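Uncharacterized protein (Danio rerio, PDB 5HBA) probably acts in innate immunity as the globular head of the complement C1q A chain, which recognises targets of the classical pathway. Local coordinates at residues A[4-9]-A[33-38]; A[39-44]-A[103-108]; A[51-56]-A[125-130]. One frame throughout, in Å; residues are numbered along the deposited sequence.

Contact 1 (A[4-9]-A[33-38]); sequences PAFSVL and DDFQIK
Phe6 faces Phe35 with their CA atoms 7.2 Å apart, and the two backbones point almost the same way, 9° between their end-to-end directions, a spacing set by side chains in the gap and not by a beta ladder. The central pair is aromatic. Phe35 CD2 sits above one face of the Phe6 ring, near its rim, and comes within 3.6 Å of Phe6 CE1. The planes are inclined by 39°, so the rings meet obliquely. Phe6 reaches this place by tucking CG between its own N and carbonyl carbon (chi1 74°), which stands the ring up from strand 5-10 into the interior.

Val8 continues the packing one step along the same side of the strand. Its CG2 methyl lies over a face of Phe35, 4.0 Å from the ring centroid, a CH-pi contact, while CG1 bears on Ile37 CG2 at 3.7 Å. A beta-branched residue suits the spot because its two methyls serve two partners. Phe24 also packs on both Val8 and Ile37, and Phe42 lies against both the Phe6 and Phe35 rings.

At the other end Asp34 OD2 rests against the Pro4 ring carbons CB and CG, 3.2 Å from CB. The polar link here is a water, accepting from Ala5 N at 3.2 Å and giving a weak bond to Asp34 OD2. Asp30 takes the backbone N-H groups of Asp34 and Phe35, which is consistent with a held backbone at the start of this segment.

With no direct hydrogen bond between the segments, cohesion comes mainly from the apolar fit of Phe6 and Val8 against Phe35 and Ile37, and the buried carboxylate of Asp34 is probably kept charged by its polar surroundings, including a long, weak ion pair with Lys45.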
# COMPACT_ATOMS: atom_id res chain seq x y z
N PRO A 4 4.24 -12.89 -13.53
CA PRO A 4 3.62 -13.09 -12.21
C PRO A 4 2.90 -11.86 -11.68
O PRO A 4 3.47 -10.76 -11.66
CB PRO A 4 4.82 -13.40 -11.31
CG PRO A 4 5.80 -14.08 -12.24
CD PRO A 4 5.63 -13.37 -13.56
N ALA A 5 1.66 -12.07 -11.24
CA ALA A 5 0.80 -11.04 -10.65
C ALA A 5 -0.32 -11.77 -9.94
O ALA A 5 -1.03 -12.56 -10.57
CB ALA A 5 0.22 -10.13 -11.74
N PHE A 6 -0.49 -11.49 -8.65
CA PHE A 6 -1.55 -12.15 -7.89
C PHE A 6 -2.28 -11.22 -6.93
O PHE A 6 -1.74 -10.20 -6.48
CB PHE A 6 -1.01 -13.36 -7.12
CG PHE A 6 -0.19 -12.98 -5.91
CD1 PHE A 6 -0.81 -12.75 -4.68
CD2 PHE A 6 1.18 -12.86 -6.01
CE1 PHE A 6 -0.06 -12.38 -3.57
CE2 PHE A 6 1.95 -12.50 -4.90
CZ PHE A 6 1.32 -12.26 -3.68
N SER A 7 -3.50 -11.61 -6.59
CA SER A 7 -4.29 -10.94 -5.58
C SER A 7 -5.15 -12.01 -4.92
O SER A 7 -6.01 -12.64 -5.57
CB SER A 7 -5.17 -9.87 -6.23
OG SER A 7 -5.93 -9.20 -5.24
N VAL A 8 -4.91 -12.23 -3.63
CA VAL A 8 -5.64 -13.27 -2.88
C VAL A 8 -6.35 -12.68 -1.67
O VAL A 8 -5.85 -11.76 -1.03
CB VAL A 8 -4.70 -14.43 -2.46
CG1 VAL A 8 -4.26 -15.22 -3.69
CG2 VAL A 8 -3.48 -13.88 -1.70
N LEU A 9 -7.53 -13.22 -1.37
CA LEU A 9 -8.39 -12.68 -0.32
C LEU A 9 -8.69 -13.71 0.77
O LEU A 9 -8.94 -14.88 0.49
CB LEU A 9 -9.71 -12.18 -0.94
CG LEU A 9 -10.92 -11.87 -0.05
CD1 LEU A 9 -10.70 -10.66 0.85
CD2 LEU A 9 -12.16 -11.67 -0.91
N ASP A 33 0.11 -18.63 -11.89
CA ASP A 33 -0.21 -19.69 -10.93
C ASP A 33 0.93 -19.87 -9.92
O ASP A 33 1.44 -20.98 -9.72
CB ASP A 33 -0.53 -21.01 -11.66
CG ASP A 33 -1.14 -22.07 -10.74
OD1 ASP A 33 -1.80 -21.70 -9.74
OD2 ASP A 33 -0.98 -23.27 -11.02
N ASP A 34 1.32 -18.76 -9.29
CA ASP A 34 2.45 -18.74 -8.38
C ASP A 34 2.03 -18.83 -6.92
O ASP A 34 2.88 -19.00 -6.04
CB ASP A 34 3.22 -17.44 -8.56
CG ASP A 34 4.11 -17.44 -9.78
OD1 ASP A 34 4.66 -18.51 -10.13
OD2 ASP A 34 4.27 -16.37 -10.40
N PHE A 35 0.74 -18.67 -6.66
CA PHE A 35 0.25 -18.63 -5.28
C PHE A 35 -0.60 -19.84 -4.91
O PHE A 35 -1.54 -20.20 -5.62
CB PHE A 35 -0.55 -17.35 -5.03
CG PHE A 35 -0.53 -16.92 -3.59
CD1 PHE A 35 -1.36 -17.53 -2.66
CD2 PHE A 35 0.34 -15.93 -3.17
CE1 PHE A 35 -1.32 -17.15 -1.33
CE2 PHE A 35 0.39 -15.54 -1.85
CZ PHE A 35 -0.44 -16.15 -0.92
N GLN A 36 -0.30 -20.45 -3.77
CA GLN A 36 -1.12 -21.53 -3.25
C GLN A 36 -1.92 -21.03 -2.05
O GLN A 36 -1.36 -20.82 -0.96
CB GLN A 36 -0.26 -22.75 -2.87
CG GLN A 36 0.26 -23.54 -4.09
CD GLN A 36 1.09 -24.76 -3.70
OE1 GLN A 36 0.82 -25.41 -2.69
NE2 GLN A 36 2.10 -25.07 -4.51
N ILE A 37 -3.22 -20.85 -2.23
CA ILE A 37 -4.01 -20.24 -1.17
C ILE A 37 -4.17 -21.17 0.03
O ILE A 37 -4.43 -20.71 1.14
CB ILE A 37 -5.39 -19.74 -1.66
CG1 ILE A 37 -6.24 -20.89 -2.20
CG2 ILE A 37 -5.23 -18.63 -2.69
CD1 ILE A 37 -7.67 -20.45 -2.56
N LYS A 38 -4.01 -22.47 -0.18
CA LYS A 38 -4.11 -23.43 0.93
C LYS A 38 -2.90 -23.41 1.87
O LYS A 38 -3.02 -23.82 3.03
CB LYS A 38 -4.32 -24.86 0.41
CG LYS A 38 -5.68 -25.11 -0.21
CD LYS A 38 -5.89 -26.62 -0.41
CE LYS A 38 -6.95 -26.91 -1.45
NZ LYS A 38 -6.99 -28.37 -1.78
O HOH W 1 1.21 -15.14 -10.65

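Contact 2 (A[39-44]-A[103-108]); sequences TGYFTC and KVWIEP
Lys103, paired with Thr43 across the antiparallel strands, meets two side chains at once. Its methylene CD lies over one face of the Tyr41 ring, 4.1 Å from the centroid, and the chain then bends at its last torsion (chi4 -69°) to bring NZ to Thr43 OG1 at 2.9 Å. A lysine suits this partly exposed place, since its apolar stem covers the ring while the ammonium group finds a hydroxyl.

Val104 supplies the regular bonding of the ladder. Its N donates to Phe42 O at 2.8 Å, and its O accepts from Phe42 N at 2.9 Å. On the inner side its CB approaches Phe42 CD2 at 4.4 Å.

Trp105 returns to the side of Lys103. It offers the face of its indole to the edge of Tyr41 in an offset edge-to-face pair, with the planes at 86° and Tyr41 CE1 only 3.4 Å from Trp105 CE3. Gly40 O also touches Trp105 CB. Gly40 and Tyr41 together face Gln36 as a G1 bulge; at the positive phi of Gly40 a side chain would strike the preceding carbonyl.

At Ile106 the backbones have drawn apart, and a water fills in, donating to Gly40 O and accepting from Ile106 N at 3.1 Å.

Strand 103-109 is the middle of its sheet, between 41-43 and 62-68. Leu66 and Leu98 pack on Val104, Pro21 packs against both Tyr41 and Trp105, and Phe42 turns inward to meet Tyr50 and Phe52 of strand 48-59 edge-to-face.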
# COMPACT_ATOMS: atom_id res chain seq x y z
N THR A 39 -1.75 -22.96 1.39
CA THR A 39 -0.56 -22.94 2.23
C THR A 39 -0.20 -21.51 2.63
O THR A 39 0.58 -21.28 3.57
CB THR A 39 0.66 -23.57 1.53
OG1 THR A 39 0.97 -22.82 0.35
CG2 THR A 39 0.37 -25.04 1.15
N GLY A 40 -0.73 -20.54 1.89
CA GLY A 40 -0.44 -19.14 2.13
C GLY A 40 0.86 -18.64 1.50
O GLY A 40 1.26 -17.49 1.74
N TYR A 41 1.52 -19.48 0.70
CA TYR A 41 2.82 -19.09 0.12
C TYR A 41 2.74 -18.66 -1.33
O TYR A 41 2.16 -19.36 -2.17
CB TYR A 41 3.84 -20.24 0.18
CG TYR A 41 4.29 -20.69 1.54
CD1 TYR A 41 5.00 -19.84 2.39
CD2 TYR A 41 4.05 -21.99 1.97
CE1 TYR A 41 5.42 -20.26 3.64
CE2 TYR A 41 4.47 -22.43 3.21
CZ TYR A 41 5.15 -21.56 4.04
OH TYR A 41 5.57 -21.98 5.27
N PHE A 42 3.37 -17.53 -1.64
CA PHE A 42 3.81 -17.25 -3.00
C PHE A 42 5.14 -17.98 -3.15
O PHE A 42 6.02 -17.83 -2.30
CB PHE A 42 4.04 -15.76 -3.22
CG PHE A 42 4.74 -15.43 -4.51
CD1 PHE A 42 4.02 -15.27 -5.68
CD2 PHE A 42 6.12 -15.28 -4.54
CE1 PHE A 42 4.66 -14.97 -6.87
CE2 PHE A 42 6.77 -14.98 -5.73
CZ PHE A 42 6.04 -14.83 -6.90
N THR A 43 5.28 -18.77 -4.21
CA THR A 43 6.54 -19.42 -4.52
C THR A 43 7.06 -18.93 -5.86
O THR A 43 6.41 -19.10 -6.89
CB THR A 43 6.40 -20.96 -4.58
OG1 THR A 43 5.99 -21.46 -3.30
CG2 THR A 43 7.75 -21.61 -4.96
N CYS A 44 8.24 -18.32 -5.84
CA CYS A 44 8.85 -17.77 -7.05
C CYS A 44 9.19 -18.85 -8.09
O CYS A 44 9.93 -19.80 -7.79
CB CYS A 44 10.12 -17.00 -6.66
SG CYS A 44 10.98 -16.19 -8.03
N LYS A 103 10.14 -18.44 -1.10
CA LYS A 103 8.74 -18.30 -0.73
C LYS A 103 8.50 -16.97 -0.03
O LYS A 103 9.40 -16.45 0.64
CB LYS A 103 8.31 -19.47 0.17
CG LYS A 103 8.35 -20.82 -0.55
CD LYS A 103 7.94 -21.97 0.36
CE LYS A 103 8.01 -23.30 -0.39
NZ LYS A 103 6.95 -23.43 -1.46
N VAL A 104 7.31 -16.39 -0.22
CA VAL A 104 6.95 -15.14 0.46
C VAL A 104 5.55 -15.28 1.04
O VAL A 104 4.66 -15.87 0.40
CB VAL A 104 7.02 -13.92 -0.49
CG1 VAL A 104 6.68 -12.62 0.26
CG2 VAL A 104 8.42 -13.80 -1.10
N TRP A 105 5.36 -14.77 2.25
CA TRP A 105 4.05 -14.90 2.88
C TRP A 105 3.85 -13.84 3.95
O TRP A 105 4.77 -13.07 4.27
CB TRP A 105 3.88 -16.31 3.47
CG TRP A 105 4.73 -16.63 4.70
CD1 TRP A 105 4.30 -16.61 5.99
CD2 TRP A 105 6.10 -17.06 4.74
NE1 TRP A 105 5.33 -16.98 6.84
CE2 TRP A 105 6.45 -17.26 6.09
CE3 TRP A 105 7.09 -17.29 3.76
CZ2 TRP A 105 7.72 -17.68 6.50
CZ3 TRP A 105 8.35 -17.70 4.17
CH2 TRP A 105 8.65 -17.89 5.53
N ILE A 106 2.68 -13.85 4.54
CA ILE A 106 2.37 -13.12 5.73
C ILE A 106 1.90 -14.03 6.81
O ILE A 106 1.35 -15.04 6.61
CB ILE A 106 1.37 -12.00 5.50
CG1 ILE A 106 0.02 -12.53 4.99
CG2 ILE A 106 1.95 -11.00 4.54
CD1 ILE A 106 -1.05 -11.50 4.74
N GLU A 107 2.11 -13.56 7.98
CA GLU A 107 2.10 -14.23 9.27
C GLU A 107 1.69 -13.26 10.38
O GLU A 107 2.23 -12.15 10.50
CB GLU A 107 3.46 -14.91 9.51
CG GLU A 107 3.61 -15.72 10.75
CD GLU A 107 4.99 -16.37 10.84
OE1 GLU A 107 5.82 -16.14 9.92
OE2 GLU A 107 5.25 -17.09 11.82
N PRO A 108 0.62 -13.60 11.08
CA PRO A 108 0.25 -12.81 12.24
C PRO A 108 1.09 -13.19 13.45
O PRO A 108 1.58 -14.33 13.53
CB PRO A 108 -1.22 -13.20 12.49
CG PRO A 108 -1.62 -14.10 11.33
CD PRO A 108 -0.35 -14.68 10.81
O HOH W 2 0.48 -15.68 3.41

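Contact 3 (A[51-56]-A[125-130]); sequences YFVFHA and VFNGFL
Phe129 presents one ring face to Tyr51, whose CB stands 4.0 Å above the plane near the rim; the two rings meet obliquely, with Tyr51 CD2 3.7 Å from Phe129 CZ. On the other side of the sheet Phe126 turns its edge to a backbone carbonyl, CD1 lying 3.4 Å from Val53 O, and its CZ is 4.1 Å from Phe52 CD1. With CG opposite its backbone N (chi1 -171°) the Phe126 ring swings over the neighbouring strand, where Phe54 CB also touches it and Phe6 meets it edge-to-face. Substituting an alanine for Phe126 would probably open a gap here, leaving the Phe52 and Phe6 rings and Phe54 CB without that support.

Gly128 is equally well chosen, because a CB there would come within 3.1 Å of Phe52 CD1. At the edge of the His55 ring, in its plane, a water lies 2.6 Å from NE2 and also receives a weak bond from Asn127 ND2. Both residues have firmer polar ties elsewhere: His55 ND1 to Ser91 OG, Asn127 OD1 to Ser7 OG, and Asn127 ND2 to Gly93 O of the second subunit. Beside them Val53 CG1 packs on Asn127 CB.

Six backbone hydrogen bonds join the strands in three reciprocal pairs, Tyr51 with Phe129, Val53 with Asn127 and His55 with Val125; that from Asn127 N to Val53 O is short and straight, 2.7 Å and 168°. Phe52, Phe54 and Phe126 leave the sheet on one face and fill the core, whereas Tyr51, Val53, His55, Val125 and Phe129 leave it on the opposite face and pack on neighbouring subunits. This two-sided burial is characteristic of the inner sheet of the C1q/TNF jelly roll, whose protomers assemble as trimers.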
# COMPACT_ATOMS: atom_id res chain seq x y z
N TYR A 51 7.17 -6.73 -6.28
CA TYR A 51 6.50 -5.91 -5.28
C TYR A 51 5.43 -6.74 -4.56
O TYR A 51 4.64 -7.45 -5.19
CB TYR A 51 5.87 -4.66 -5.91
CG TYR A 51 5.12 -3.80 -4.91
CD1 TYR A 51 5.80 -3.16 -3.89
CD2 TYR A 51 3.74 -3.66 -4.97
CE1 TYR A 51 5.14 -2.38 -2.96
CE2 TYR A 51 3.06 -2.88 -4.06
CZ TYR A 51 3.77 -2.25 -3.06
OH TYR A 51 3.10 -1.48 -2.14
N PHE A 52 5.41 -6.64 -3.23
CA PHE A 52 4.39 -7.31 -2.42
C PHE A 52 3.72 -6.28 -1.50
O PHE A 52 4.38 -5.37 -1.00
CB PHE A 52 5.03 -8.39 -1.54
CG PHE A 52 5.58 -9.56 -2.31
CD1 PHE A 52 4.77 -10.65 -2.62
CD2 PHE A 52 6.91 -9.58 -2.71
CE1 PHE A 52 5.29 -11.74 -3.33
CE2 PHE A 52 7.43 -10.66 -3.41
CZ PHE A 52 6.61 -11.74 -3.73
N VAL A 53 2.42 -6.44 -1.28
CA VAL A 53 1.69 -5.55 -0.38
C VAL A 53 0.48 -6.29 0.18
O VAL A 53 -0.14 -7.11 -0.52
CB VAL A 53 1.27 -4.23 -1.09
CG1 VAL A 53 0.16 -4.47 -2.12
CG2 VAL A 53 0.80 -3.17 -0.08
N PHE A 54 0.17 -6.03 1.44
CA PHE A 54 -1.03 -6.61 2.04
C PHE A 54 -1.88 -5.54 2.73
O PHE A 54 -1.37 -4.48 3.12
CB PHE A 54 -0.67 -7.72 3.02
CG PHE A 54 0.05 -7.24 4.24
CD1 PHE A 54 -0.65 -6.80 5.36
CD2 PHE A 54 1.43 -7.21 4.27
CE1 PHE A 54 0.00 -6.33 6.47
CE2 PHE A 54 2.11 -6.74 5.40
CZ PHE A 54 1.39 -6.30 6.50
N HIS A 55 -3.17 -5.84 2.90
CA HIS A 55 -4.08 -4.97 3.65
C HIS A 55 -4.94 -5.88 4.51
O HIS A 55 -5.64 -6.76 3.99
CB HIS A 55 -4.99 -4.15 2.72
CG HIS A 55 -4.28 -3.48 1.60
ND1 HIS A 55 -3.56 -2.31 1.73
CD2 HIS A 55 -4.20 -3.81 0.27
CE1 HIS A 55 -3.06 -1.96 0.57
NE2 HIS A 55 -3.41 -2.84 -0.33
N ALA A 56 -4.90 -5.68 5.82
CA ALA A 56 -5.53 -6.66 6.71
C ALA A 56 -6.13 -6.05 7.97
O ALA A 56 -5.60 -5.07 8.50
CB ALA A 56 -4.52 -7.76 7.08
N VAL A 125 -6.18 -8.97 2.30
CA VAL A 125 -5.93 -8.95 0.87
C VAL A 125 -4.41 -8.90 0.68
O VAL A 125 -3.75 -8.02 1.23
CB VAL A 125 -6.61 -7.73 0.19
CG1 VAL A 125 -6.29 -7.70 -1.31
CG2 VAL A 125 -8.14 -7.77 0.39
N PHE A 126 -3.86 -9.86 -0.05
CA PHE A 126 -2.42 -9.96 -0.24
C PHE A 126 -2.18 -9.87 -1.74
O PHE A 126 -2.75 -10.66 -2.51
CB PHE A 126 -1.92 -11.31 0.30
CG PHE A 126 -0.42 -11.46 0.36
CD1 PHE A 126 0.42 -10.35 0.35
CD2 PHE A 126 0.15 -12.73 0.42
CE1 PHE A 126 1.81 -10.50 0.41
CE2 PHE A 126 1.54 -12.88 0.49
CZ PHE A 126 2.37 -11.77 0.48
N ASN A 127 -1.36 -8.91 -2.15
CA ASN A 127 -1.12 -8.64 -3.57
C ASN A 127 0.37 -8.66 -3.92
O ASN A 127 1.22 -8.34 -3.08
CB ASN A 127 -1.68 -7.27 -3.94
CG ASN A 127 -3.15 -7.14 -3.62
OD1 ASN A 127 -3.95 -8.02 -3.96
ND2 ASN A 127 -3.52 -6.04 -2.96
N GLY A 128 0.68 -9.01 -5.16
CA GLY A 128 2.07 -9.03 -5.59
C GLY A 128 2.24 -9.15 -7.10
O GLY A 128 1.37 -9.68 -7.79
N PHE A 129 3.38 -8.67 -7.60
CA PHE A 129 3.67 -8.80 -9.03
C PHE A 129 5.16 -8.61 -9.33
O PHE A 129 5.89 -7.94 -8.58
CB PHE A 129 2.81 -7.85 -9.88
CG PHE A 129 2.83 -6.42 -9.42
CD1 PHE A 129 3.84 -5.56 -9.84
CD2 PHE A 129 1.85 -5.94 -8.57
CE1 PHE A 129 3.86 -4.24 -9.41
CE2 PHE A 129 1.87 -4.62 -8.13
CZ PHE A 129 2.87 -3.77 -8.56
N LEU A 130 5.60 -9.22 -10.43
CA LEU A 130 6.97 -9.07 -10.90
C LEU A 130 7.19 -7.65 -11.40
O LEU A 130 6.36 -7.11 -12.14
CB LEU A 130 7.25 -10.06 -12.03
CG LEU A 130 8.63 -9.93 -12.69
CD1 LEU A 130 9.69 -10.44 -11.75
CD2 LEU A 130 8.70 -10.67 -14.02
O HOH W 3 -2.86 -3.02 -2.84

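How the contacts relate
The three contacts have centres 9 to 11 Å apart and together span the two-sheet jelly roll. Contact 3 lies in the sheet facing the other subunits, contact 2 in the opposing sheet, and contact 1 bridges the two, since strand 5-10 neighbours 120-133 while 35-36 neighbours 41-43. Along the chain contact 1 closes before the others open, whereas contacts 2 and 3 alternate, strand 41-43 leading to 48-59 and 103-109 to 120-133, so the chain passes from one sheet to the other each time. Apolar side chains from all three meet in one core, while contacts 1 and 3 also reach the second subunit, so the same strands serve both the protomer's core and the subunit interface.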